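Local coordinates for integron gene cassette protein HFX_CASS2 (Uncultured bacterium, PDB 3FXH) that is of unknown function but is encoded by a mobile integron gene cassette and folds into a compact all-helical domain, at residues Arg61-Leu66 against Phe93-Phe98. Numbering follows the deposited sequence.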
ATOM      1  N   ARG A  61      13.544   2.373  14.026  1.00 32.16           N
ATOM      2  CA  ARG A  61      13.999   1.001  13.813  1.00 32.96           C
ATOM      3  C   ARG A  61      12.862   0.033  13.459  1.00 36.07           C
ATOM      4  O   ARG A  61      12.947  -1.178  13.690  1.00 33.26           O
ATOM      5  CB  ARG A  61      14.805   0.499  15.016  1.00 33.20           C
ATOM      6  CG  ARG A  61      13.979   0.107  16.233  1.00 32.33           C
ATOM      7  CD  ARG A  61      14.899  -0.238  17.412  1.00 37.89           C
ATOM      8  NE  ARG A  61      14.156  -0.312  18.666  1.00 38.44           N
ATOM      9  CZ  ARG A  61      13.755  -1.442  19.240  1.00 42.53           C
ATOM     10  NH1 ARG A  61      14.054  -2.610  18.692  1.00 39.39           N
ATOM     11  NH2 ARG A  61      13.073  -1.403  20.378  1.00 40.87           N
ATOM     12  N   PHE A  62      11.803   0.574  12.877  1.00 27.63           N
ATOM     13  CA  PHE A  62      10.664  -0.242  12.487  1.00 30.06           C
ATOM     14  C   PHE A  62      11.081  -1.245  11.415  1.00 32.64           C
ATOM     15  O   PHE A  62      10.767  -2.432  11.493  1.00 31.40           O
ATOM     16  CB  PHE A  62       9.534   0.650  11.987  1.00 26.57           C
ATOM     17  CG  PHE A  62       8.422  -0.090  11.325  1.00 21.14           C
ATOM     18  CD1 PHE A  62       7.629  -0.984  12.042  1.00 29.05           C
ATOM     19  CD2 PHE A  62       8.146   0.119   9.982  1.00 21.61           C
ATOM     20  CE1 PHE A  62       6.581  -1.671  11.423  1.00 24.82           C
ATOM     21  CE2 PHE A  62       7.094  -0.568   9.347  1.00 20.23           C
ATOM     22  CZ  PHE A  62       6.315  -1.465  10.070  1.00 23.84           C
ATOM     23  N   ILE A  63      11.820  -0.779  10.422  1.00 26.64           N
ATOM     24  CA  ILE A  63      12.189  -1.674   9.318  1.00 28.79           C
ATOM     25  C   ILE A  63      13.167  -2.755   9.783  1.00 30.51           C
ATOM     26  O   ILE A  63      12.990  -3.934   9.490  1.00 32.34           O
ATOM     27  CB  ILE A  63      12.715  -0.903   8.099  1.00 28.89           C
ATOM     28  CG1 ILE A  63      11.625   0.032   7.568  1.00 32.62           C
ATOM     29  CG2 ILE A  63      13.106  -1.874   6.989  1.00 37.01           C
ATOM     30  CD1 ILE A  63      10.399  -0.708   7.098  1.00 30.40           C
ATOM     31  N   ALA A  64      14.187  -2.350  10.529  1.00 33.84           N
ATOM     32  CA  ALA A  64      15.124  -3.306  11.116  1.00 33.05           C
ATOM     33  C   ALA A  64      14.387  -4.371  11.925  1.00 37.70           C
ATOM     34  O   ALA A  64      14.714  -5.557  11.863  1.00 38.05           O
ATOM     35  CB  ALA A  64      16.138  -2.582  11.988  1.00 35.22           C
ATOM     36  N   PHE A  65      13.396  -3.942  12.699  1.00 35.22           N
ATOM     37  CA  PHE A  65      12.625  -4.868  13.507  1.00 40.82           C
ATOM     38  C   PHE A  65      11.940  -5.935  12.644  1.00 39.82           C
ATOM     39  O   PHE A  65      12.020  -7.124  12.953  1.00 33.52           O
ATOM     40  CB  PHE A  65      11.606  -4.135  14.390  1.00 32.17           C
ATOM     41  CG  PHE A  65      10.757  -5.060  15.214  1.00 40.48           C
ATOM     42  CD1 PHE A  65       9.577  -5.585  14.696  1.00 38.93           C
ATOM     43  CD2 PHE A  65      11.144  -5.420  16.501  1.00 42.64           C
ATOM     44  CE1 PHE A  65       8.800  -6.451  15.437  1.00 37.66           C
ATOM     45  CE2 PHE A  65      10.369  -6.282  17.259  1.00 40.74           C
ATOM     46  CZ  PHE A  65       9.193  -6.796  16.730  1.00 42.02           C
ATOM     47  N   LEU A  66      11.274  -5.507  11.570  1.00 33.38           N
ATOM     48  CA  LEU A  66      10.612  -6.439  10.662  1.00 33.56           C
ATOM     49  C   LEU A  66      11.625  -7.382  10.029  1.00 36.58           C
ATOM     50  O   LEU A  66      11.397  -8.592   9.939  1.00 37.11           O
ATOM     51  CB  LEU A  66       9.877  -5.684   9.547  1.00 35.40           C
ATOM     52  CG  LEU A  66       8.694  -4.780   9.908  1.00 31.12           C
ATOM     53  CD1 LEU A  66       8.022  -4.299   8.626  1.00 31.72           C
ATOM     54  CD2 LEU A  66       7.695  -5.492  10.804  1.00 32.09           C
ATOM     55  N   PHE A  93      17.072   7.198   5.671  1.00 42.44           N
ATOM     56  CA  PHE A  93      15.994   8.124   5.312  1.00 43.98           C
ATOM     57  C   PHE A  93      14.643   7.505   5.632  1.00 37.44           C
ATOM     58  O   PHE A  93      13.784   8.142   6.237  1.00 36.98           O
ATOM     59  CB  PHE A  93      16.026   8.513   3.831  1.00 40.72           C
ATOM     60  CG  PHE A  93      14.781   9.252   3.374  1.00 40.00           C
ATOM     61  CD1 PHE A  93      14.700  10.634   3.474  1.00 46.33           C
ATOM     62  CD2 PHE A  93      13.698   8.561   2.854  1.00 37.08           C
ATOM     63  CE1 PHE A  93      13.554  11.313   3.064  1.00 39.60           C
ATOM     64  CE2 PHE A  93      12.542   9.229   2.449  1.00 36.92           C
ATOM     65  CZ  PHE A  93      12.479  10.611   2.549  1.00 31.08           C
ATOM     66  N   ILE A  94      14.455   6.261   5.211  1.00 32.64           N
ATOM     67  CA  ILE A  94      13.197   5.571   5.462  1.00 29.77           C
ATOM     68  C   ILE A  94      12.910   5.393   6.960  1.00 34.42           C
ATOM     69  O   ILE A  94      11.814   5.710   7.417  1.00 25.96           O
ATOM     70  CB  ILE A  94      13.135   4.228   4.705  1.00 26.51           C
ATOM     71  CG1 ILE A  94      13.097   4.489   3.197  1.00 27.86           C
ATOM     72  CG2 ILE A  94      11.907   3.399   5.127  1.00 25.29           C
ATOM     73  CD1 ILE A  94      13.224   3.245   2.374  1.00 27.67           C
ATOM     74  N   GLU A  95      13.880   4.891   7.727  1.00 30.55           N
ATOM     75  CA  GLU A  95      13.672   4.727   9.171  1.00 32.73           C
ATOM     76  C   GLU A  95      13.306   6.046   9.855  1.00 32.77           C
ATOM     77  O   GLU A  95      12.437   6.089  10.725  1.00 33.41           O
ATOM     78  CB  GLU A  95      14.914   4.127   9.843  1.00 34.92           C
ATOM     79  CG  GLU A  95      15.260   2.725   9.364  1.00 25.77           C
ATOM     80  CD  GLU A  95      14.413   1.640  10.006  1.00 35.31           C
ATOM     81  OE1 GLU A  95      13.200   1.856  10.238  1.00 33.12           O
ATOM     82  OE2 GLU A  95      14.963   0.553  10.269  1.00 33.38           O
ATOM     83  N   ASN A  96      14.002   7.117   9.485  1.00 32.34           N
ATOM     84  CA  ASN A  96      13.724   8.428  10.055  1.00 33.88           C
ATOM     85  C   ASN A  96      12.353   8.927   9.614  1.00 36.14           C
ATOM     86  O   ASN A  96      11.632   9.569  10.381  1.00 34.87           O
ATOM     87  CB  ASN A  96      14.806   9.432   9.651  1.00 37.56           C
ATOM     88  CG  ASN A  96      14.442  10.861  10.023  1.00 42.83           C
ATOM     89  OD1 ASN A  96      14.673  11.300  11.150  1.00 48.21           O
ATOM     90  ND2 ASN A  96      13.870  11.590   9.075  1.00 38.09           N
ATOM     91  N   ALA A  97      12.001   8.630   8.370  1.00 36.83           N
ATOM     92  CA  ALA A  97      10.716   9.061   7.830  1.00 39.19           C
ATOM     93  C   ALA A  97       9.562   8.413   8.600  1.00 33.40           C
ATOM     94  O   ALA A  97       8.577   9.071   8.914  1.00 32.93           O
ATOM     95  CB  ALA A  97      10.629   8.764   6.351  1.00 36.41           C
ATOM     96  N   PHE A  98       9.689   7.129   8.931  1.00 28.84           N
ATOM     97  CA  PHE A  98       8.673   6.489   9.770  1.00 30.07           C
ATOM     98  C   PHE A  98       8.553   7.198  11.115  1.00 27.28           C
ATOM     99  O   PHE A  98       7.452   7.447  11.604  1.00 30.31           O
ATOM    100  CB  PHE A  98       8.991   5.009   9.997  1.00 28.41           C
ATOM    101  CG  PHE A  98       8.427   4.104   8.945  1.00 26.53           C
ATOM    102  CD1 PHE A  98       7.116   3.654   9.025  1.00 22.62           C
ATOM    103  CD2 PHE A  98       9.202   3.708   7.871  1.00 25.93           C
ATOM    104  CE1 PHE A  98       6.592   2.823   8.056  1.00 27.09           C
ATOM    105  CE2 PHE A  98       8.684   2.879   6.903  1.00 30.87           C
ATOM    106  CZ  PHE A  98       7.372   2.442   6.988  1.00 28.92           C
TER
HETATM  107  O   HOH W   1      11.694   3.384  11.680  1.00 36.49           O
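E95 bends at chi2 (-80°), its CG lying beside its own backbone N and opposite the carbonyl carbon, and this turn swings the carboxylate across to the first turn of helix 62-69, where it meets I63 and A64. Each oxygen takes one backbone N-H on its syn side: I63 N donates to E95 OE1 at 3.0 Å, nearly straight at 164°, and A64 N to E95 OE2 at 3.0 Å. Glutamate suits this place because the opening turn of a helix leaves N-H groups without carbonyl partners, and the helix dipole probably favours a negative charge there. A water accepts the N-H of F62 and gives hydrogen bonds to E95 OE1 (water O to OE1, 2.6 Å) and to E95 O, so the carboxylate is tied to its own backbone as well. F62, with CG anti to its backbone N, sets CD2 over one face of the F98 ring, 3.7 Å from F98 CE1, the planes inclined at 49°. I63, a branched apolar side chain, sends CD1 to F98 CE2 at 4.0 Å and CG1 toward I94 CG2, as befits a buried place between helices. The two segments run steeply across each other; around them, helix 24-43 meets I63 and I94, while helices 50-58 and 116-131 pack on F62 and F98.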